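Local coordinates for probable mannosyltransferase KTR4 (Saccharomyces cerevisiae, PDB 5A07), which is a probable mannosyltransferase, a lumenal glycosyltransferase of the GT-A clan, at residues L75-P87 / R375-T389. Residues are numbered along the deposited sequence; the frame is centred on the assembly and turned at random.
Sequences LYEEFLLQEISEP and RDIGYHHTPYTNCPT. With MN (manganese (II) ion), chain G.
A bend at chi3 of Arg375 (71°) turns its guanidinium group across Phe79, while Gln82, with CG anti to its backbone N (chi1 176°) and an extended chain, brings its amide to the edge of the same group; glutamine suits because it offers an acceptor on a chain long enough to reach. Arg375 NH2 gives a nearly straight bond of 2.9 Å to Gln82 OE1 in the guanidinium plane, although it meets that oxygen from above the amide plane. Arg375 NH2 also gives a more bent bond of 3.0 Å to Phe79 O, which Gln82 N reaches from the opposite face of its carbonyl plane. Phe79 CD2 lies over the centre of one guanidinium face, 3.5 Å from Arg375 CZ, and Ile84 CG2 lies over the opposite face, toward its rim. Arginine suits this place because its flat group can be flanked by apolar carbons while its rim bonds to carbonyls and water. Thr389, short and branched, donates from OG1 to a lone pair of Leu80 O, in the last residue of helix 65-80, at 2.8 Å, and its CG2 packs on Glu83 CG. Ile84 N returns a straight bond of 2.9 Å to Thr389 O, and branched Ile84 also touches Arg375 CB and Pro388 CB through CD1. Leu80 CD1 sits 3.4 Å from Cys387 O. The long Tyr76 side chain carries its OH to two waters, one linking it to Thr385 O and Cys387 N, the other to Asn386 OD1. The contact thus joins the C-terminal end of helix 65-80 to the base of the hairpin of strands 379-381 and 384-386, whose far end carries the manganese ligand His381; helix 418-425 packs against Tyr76 and Phe79.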
loop_
_atom_site.group_PDB
_atom_site.type_symbol
_atom_site.label_atom_id
_atom_site.label_comp_id
_atom_site.label_asym_id
_atom_site.label_seq_id
_atom_site.Cartn_x
_atom_site.Cartn_y
_atom_site.Cartn_z
ATOM N N LEU B 75 -18.146 8.113 10.026
ATOM C CA LEU B 75 -16.816 8.643 10.387
ATOM C C LEU B 75 -15.954 8.936 9.134
ATOM O O LEU B 75 -15.361 9.985 8.988
ATOM C CB LEU B 75 -16.079 7.694 11.310
ATOM C CG LEU B 75 -14.681 8.192 11.691
ATOM C CD1 LEU B 75 -14.792 9.491 12.493
ATOM C CD2 LEU B 75 -13.932 7.170 12.509
ATOM N N TYR B 76 -15.968 8.005 8.202
ATOM C CA TYR B 76 -15.311 8.209 6.892
ATOM C C TYR B 76 -15.813 9.442 6.201
ATOM O O TYR B 76 -15.049 10.248 5.739
ATOM C CB TYR B 76 -15.473 6.936 6.041
ATOM C CG TYR B 76 -14.868 7.041 4.679
ATOM C CD1 TYR B 76 -13.522 6.824 4.469
ATOM C CD2 TYR B 76 -15.653 7.340 3.575
ATOM C CE1 TYR B 76 -12.956 6.907 3.173
ATOM C CE2 TYR B 76 -15.117 7.393 2.296
ATOM C CZ TYR B 76 -13.768 7.182 2.098
ATOM O OH TYR B 76 -13.261 7.385 0.846
ATOM N N GLU B 77 -17.118 9.566 6.080
ATOM C CA GLU B 77 -17.720 10.697 5.459
ATOM C C GLU B 77 -17.366 12.031 6.108
ATOM O O GLU B 77 -17.124 13.016 5.416
ATOM C CB GLU B 77 -19.237 10.499 5.413
ATOM C CG GLU B 77 -19.975 11.671 4.822
ATOM C CD GLU B 77 -21.528 11.492 4.802
ATOM O OE1 GLU B 77 -22.055 10.717 3.968
ATOM O OE2 GLU B 77 -22.224 12.200 5.569
ATOM N N GLU B 78 -17.317 12.048 7.429
ATOM C CA GLU B 78 -16.920 13.260 8.121
ATOM C C GLU B 78 -15.550 13.678 7.743
ATOM O O GLU B 78 -15.235 14.877 7.718
ATOM C CB GLU B 78 -16.994 13.050 9.641
ATOM C CG GLU B 78 -18.454 13.056 10.107
ATOM C CD GLU B 78 -18.702 12.505 11.541
ATOM O OE1 GLU B 78 -17.802 11.931 12.185
ATOM O OE2 GLU B 78 -19.875 12.575 11.987
ATOM N N PHE B 79 -14.671 12.716 7.460
ATOM C CA PHE B 79 -13.370 13.142 6.998
ATOM C C PHE B 79 -13.361 13.564 5.543
ATOM O O PHE B 79 -12.782 14.580 5.181
ATOM C CB PHE B 79 -12.287 12.074 7.304
ATOM C CG PHE B 79 -11.737 12.188 8.701
ATOM C CD1 PHE B 79 -12.538 11.922 9.774
ATOM C CD2 PHE B 79 -10.438 12.597 8.936
ATOM C CE1 PHE B 79 -12.097 12.132 11.074
ATOM C CE2 PHE B 79 -9.945 12.728 10.229
ATOM C CZ PHE B 79 -10.798 12.504 11.295
ATOM N N LEU B 80 -13.958 12.747 4.690
ATOM C CA LEU B 80 -13.905 13.005 3.245
ATOM C C LEU B 80 -14.665 14.252 2.843
ATOM O O LEU B 80 -14.247 14.941 1.888
ATOM C CB LEU B 80 -14.373 11.799 2.471
ATOM C CG LEU B 80 -13.318 10.786 2.090
ATOM C CD1 LEU B 80 -12.371 11.306 0.996
ATOM C CD2 LEU B 80 -12.469 10.328 3.280
ATOM N N LEU B 81 -15.702 14.615 3.589
ATOM C CA LEU B 81 -16.433 15.879 3.356
ATOM C C LEU B 81 -15.870 17.048 4.038
ATOM O O LEU B 81 -16.275 18.162 3.768
ATOM C CB LEU B 81 -17.947 15.768 3.636
ATOM C CG LEU B 81 -18.672 14.643 2.938
ATOM C CD1 LEU B 81 -20.160 14.703 3.322
ATOM C CD2 LEU B 81 -18.474 14.657 1.432
ATOM N N GLN B 82 -14.780 16.902 4.776
ATOM C CA GLN B 82 -14.093 18.104 5.365
ATOM C C GLN B 82 -13.308 18.791 4.269
ATOM O O GLN B 82 -12.578 18.146 3.496
ATOM C CB GLN B 82 -13.152 17.613 6.472
ATOM C CG GLN B 82 -12.260 18.620 7.166
ATOM C CD GLN B 82 -11.250 17.920 8.162
ATOM O OE1 GLN B 82 -11.382 16.740 8.570
ATOM N NE2 GLN B 82 -10.208 18.646 8.493
ATOM N N GLU B 83 -13.417 20.110 4.191
ATOM C CA GLU B 83 -12.616 20.884 3.248
ATOM C C GLU B 83 -11.141 20.816 3.629
ATOM O O GLU B 83 -10.787 21.186 4.729
ATOM C CB GLU B 83 -13.036 22.365 3.246
ATOM C CG GLU B 83 -14.418 22.502 2.672
ATOM C CD GLU B 83 -14.954 23.942 2.813
ATOM O OE1 GLU B 83 -14.192 24.865 3.081
ATOM O OE2 GLU B 83 -16.135 24.126 2.676
ATOM N N ILE B 84 -10.298 20.336 2.739
ATOM C CA ILE B 84 -8.863 20.350 2.950
ATOM C C ILE B 84 -8.155 20.914 1.732
ATOM O O ILE B 84 -8.755 21.104 0.681
ATOM C CB ILE B 84 -8.328 18.921 3.229
ATOM C CG1 ILE B 84 -8.483 18.038 1.980
ATOM C CG2 ILE B 84 -9.059 18.295 4.380
ATOM C CD1 ILE B 84 -7.822 16.668 2.123
ATOM N N SER B 85 -6.882 21.185 1.909
ATOM C CA SER B 85 -6.033 21.590 0.799
ATOM C C SER B 85 -4.672 20.896 0.772
ATOM O O SER B 85 -4.435 20.093 -0.133
ATOM C CB SER B 85 -5.850 23.095 0.745
ATOM O OG SER B 85 -5.378 23.432 1.952
ATOM N N GLU B 86 -3.811 21.198 1.731
ATOM C CA GLU B 86 -2.481 20.669 1.798
ATOM C C GLU B 86 -2.109 20.367 3.222
ATOM O O GLU B 86 -2.736 20.872 4.104
ATOM C CB GLU B 86 -1.443 21.721 1.395
ATOM C CG GLU B 86 -1.700 22.492 0.197
ATOM C CD GLU B 86 -0.478 23.286 -0.144
ATOM O OE1 GLU B 86 -0.138 24.232 0.590
ATOM O OE2 GLU B 86 0.146 22.956 -1.134
ATOM N N PRO B 87 -1.017 19.606 3.454
ATOM C CA PRO B 87 -0.649 19.303 4.838
ATOM C C PRO B 87 -0.375 20.593 5.570
ATOM O O PRO B 87 0.237 21.512 4.996
ATOM C CB PRO B 87 0.597 18.484 4.684
ATOM C CG PRO B 87 0.443 17.826 3.362
ATOM C CD PRO B 87 -0.197 18.848 2.517
ATOM N N ARG B 375 -4.540 12.369 2.324
ATOM C CA ARG B 375 -5.938 12.713 2.086
ATOM C C ARG B 375 -6.087 13.554 0.819
ATOM O O ARG B 375 -7.111 13.453 0.116
ATOM C CB ARG B 375 -6.535 13.457 3.306
ATOM C CG ARG B 375 -6.703 12.547 4.525
ATOM C CD ARG B 375 -7.057 13.374 5.749
ATOM N NE ARG B 375 -8.436 13.918 5.685
ATOM C CZ ARG B 375 -8.955 14.736 6.595
ATOM N NH1 ARG B 375 -8.242 15.089 7.694
ATOM N NH2 ARG B 375 -10.174 15.206 6.434
ATOM N N ASP B 376 -5.102 14.379 0.547
ATOM C CA ASP B 376 -5.167 15.338 -0.531
ATOM C C ASP B 376 -4.927 14.721 -1.906
ATOM O O ASP B 376 -5.175 15.429 -2.922
ATOM C CB ASP B 376 -4.193 16.547 -0.318
ATOM C CG ASP B 376 -2.721 16.116 -0.030
ATOM O OD1 ASP B 376 -2.437 14.952 0.467
ATOM O OD2 ASP B 376 -1.799 16.945 -0.243
ATOM N N ILE B 377 -4.404 13.488 -1.958
ATOM C CA ILE B 377 -4.091 12.851 -3.252
ATOM C C ILE B 377 -5.358 12.157 -3.733
ATOM O O ILE B 377 -5.668 11.028 -3.358
ATOM C CB ILE B 377 -2.846 11.954 -3.229
ATOM C CG1 ILE B 377 -1.654 12.794 -2.822
ATOM C CG2 ILE B 377 -2.718 11.345 -4.631
ATOM C CD1 ILE B 377 -0.353 12.025 -2.796
ATOM N N GLY B 378 -6.140 12.881 -4.538
ATOM C CA GLY B 378 -7.323 12.329 -5.131
ATOM C C GLY B 378 -6.887 11.207 -6.132
ATOM O O GLY B 378 -6.019 11.449 -6.983
ATOM N N TYR B 379 -7.427 10.023 -6.001
ATOM C CA TYR B 379 -6.855 8.864 -6.686
ATOM C C TYR B 379 -7.864 7.775 -6.903
ATOM O O TYR B 379 -8.756 7.500 -6.020
ATOM C CB TYR B 379 -5.771 8.219 -5.815
ATOM C CG TYR B 379 -5.227 6.928 -6.378
ATOM C CD1 TYR B 379 -4.188 6.970 -7.277
ATOM C CD2 TYR B 379 -5.592 5.700 -5.850
ATOM C CE1 TYR B 379 -3.595 5.784 -7.746
ATOM C CE2 TYR B 379 -5.057 4.509 -6.292
ATOM C CZ TYR B 379 -4.048 4.564 -7.296
ATOM O OH TYR B 379 -3.417 3.426 -7.729
ATOM N N HIS B 380 -7.802 7.129 -8.064
ATOM C CA HIS B 380 -8.673 5.950 -8.333
ATOM C C HIS B 380 -7.930 4.838 -8.976
ATOM O O HIS B 380 -7.160 5.078 -9.910
ATOM C CB HIS B 380 -9.838 6.393 -9.195
ATOM C CG HIS B 380 -10.576 5.291 -9.879
ATOM N ND1 HIS B 380 -10.404 5.003 -11.216
ATOM C CD2 HIS B 380 -11.515 4.434 -9.434
ATOM C CE1 HIS B 380 -11.243 4.030 -11.575
ATOM N NE2 HIS B 380 -11.921 3.664 -10.502
ATOM N N HIS B 381 -8.211 3.620 -8.507
ATOM C CA HIS B 381 -7.855 2.390 -9.171
ATOM C C HIS B 381 -9.096 1.562 -8.995
ATOM O O HIS B 381 -9.630 1.399 -7.867
ATOM C CB HIS B 381 -6.672 1.723 -8.465
ATOM C CG HIS B 381 -6.246 0.377 -9.012
ATOM N ND1 HIS B 381 -7.041 -0.736 -9.017
ATOM C CD2 HIS B 381 -5.076 -0.012 -9.576
ATOM C CE1 HIS B 381 -6.367 -1.768 -9.502
ATOM N NE2 HIS B 381 -5.178 -1.339 -9.851
ATOM N N THR B 382 -9.585 0.988 -10.060
ATOM C CA THR B 382 -10.858 0.248 -9.932
ATOM C C THR B 382 -10.850 -0.776 -8.771
ATOM O O THR B 382 -9.884 -1.455 -8.616
ATOM C CB THR B 382 -11.263 -0.520 -11.280
ATOM O OG1 THR B 382 -12.522 -1.171 -11.022
ATOM C CG2 THR B 382 -10.280 -1.607 -11.683
ATOM N N PRO B 383 -11.898 -0.855 -7.954
ATOM C CA PRO B 383 -13.166 -0.115 -7.958
ATOM C C PRO B 383 -13.272 1.017 -6.916
ATOM O O PRO B 383 -14.387 1.466 -6.618
ATOM C CB PRO B 383 -14.152 -1.181 -7.519
ATOM C CG PRO B 383 -13.401 -2.011 -6.537
ATOM C CD PRO B 383 -11.962 -1.999 -7.013
ATOM N N TYR B 384 -12.158 1.544 -6.425
ATOM C CA TYR B 384 -12.222 2.460 -5.268
ATOM C C TYR B 384 -11.562 3.770 -5.554
ATOM O O TYR B 384 -10.572 3.866 -6.317
ATOM C CB TYR B 384 -11.572 1.779 -4.064
ATOM C CG TYR B 384 -12.200 0.458 -3.617
ATOM C CD1 TYR B 384 -13.492 0.396 -3.183
ATOM C CD2 TYR B 384 -11.484 -0.715 -3.649
ATOM C CE1 TYR B 384 -14.062 -0.797 -2.853
ATOM C CE2 TYR B 384 -12.007 -1.928 -3.251
ATOM C CZ TYR B 384 -13.297 -1.949 -2.837
ATOM O OH TYR B 384 -13.877 -3.094 -2.484
ATOM N N THR B 385 -12.067 4.795 -4.875
ATOM C CA THR B 385 -11.603 6.151 -5.081
ATOM C C THR B 385 -11.440 6.879 -3.751
ATOM O O THR B 385 -12.317 6.790 -2.888
ATOM C CB THR B 385 -12.620 6.950 -5.912
ATOM O OG1 THR B 385 -12.756 6.345 -7.208
ATOM C CG2 THR B 385 -12.171 8.315 -6.158
ATOM N N ASN B 386 -10.307 7.592 -3.595
ATOM C CA ASN B 386 -10.142 8.598 -2.572
ATOM C C ASN B 386 -10.387 9.952 -3.251
ATOM O O ASN B 386 -9.565 10.381 -4.073
ATOM C CB ASN B 386 -8.711 8.557 -2.011
ATOM C CG ASN B 386 -8.475 9.641 -0.990
ATOM O OD1 ASN B 386 -9.214 9.741 0.031
ATOM N ND2 ASN B 386 -7.442 10.447 -1.220
ATOM N N CYS B 387 -11.477 10.624 -2.898
ATOM C CA CYS B 387 -11.875 11.871 -3.551
ATOM C C CYS B 387 -12.161 12.936 -2.486
ATOM O O CYS B 387 -13.250 12.910 -1.892
ATOM C CB CYS B 387 -13.110 11.647 -4.414
ATOM S SG CYS B 387 -13.469 13.158 -5.386
ATOM N N PRO B 388 -11.175 13.812 -2.179
ATOM C CA PRO B 388 -11.377 14.731 -1.059
ATOM C C PRO B 388 -12.246 15.931 -1.446
ATOM O O PRO B 388 -12.586 16.092 -2.647
ATOM C CB PRO B 388 -9.952 15.212 -0.743
ATOM C CG PRO B 388 -9.241 15.130 -2.083
ATOM C CD PRO B 388 -9.802 13.933 -2.754
ATOM N N THR B 389 -12.506 16.792 -0.460
ATOM C CA THR B 389 -13.297 17.965 -0.637
ATOM C C THR B 389 -12.405 19.209 -0.551
ATOM O O THR B 389 -11.525 19.288 0.325
ATOM C CB THR B 389 -14.366 18.017 0.463
ATOM O OG1 THR B 389 -15.297 16.948 0.295
ATOM C CG2 THR B 389 -15.119 19.367 0.439
HETATM MN MN MN G . -3.579 -2.896 -10.786
HETATM O O HOH W 1 -13.550 9.056 -1.417
HETATM O O HOH W 2 -10.611 7.593 1.000
HETATM O O HOH W 3 -10.219 13.658 3.434
HETATM O O HOH W 4 -11.702 15.901 2.240
HETATM O O HOH W 5 -8.415 16.983 9.802
HETATM O O HOH W 6 -2.388 19.232 -1.642
HETATM O O HOH W 7 -5.442 -3.727 -11.994
HETATM O O HOH W 8 -3.308 -1.551 -12.746
#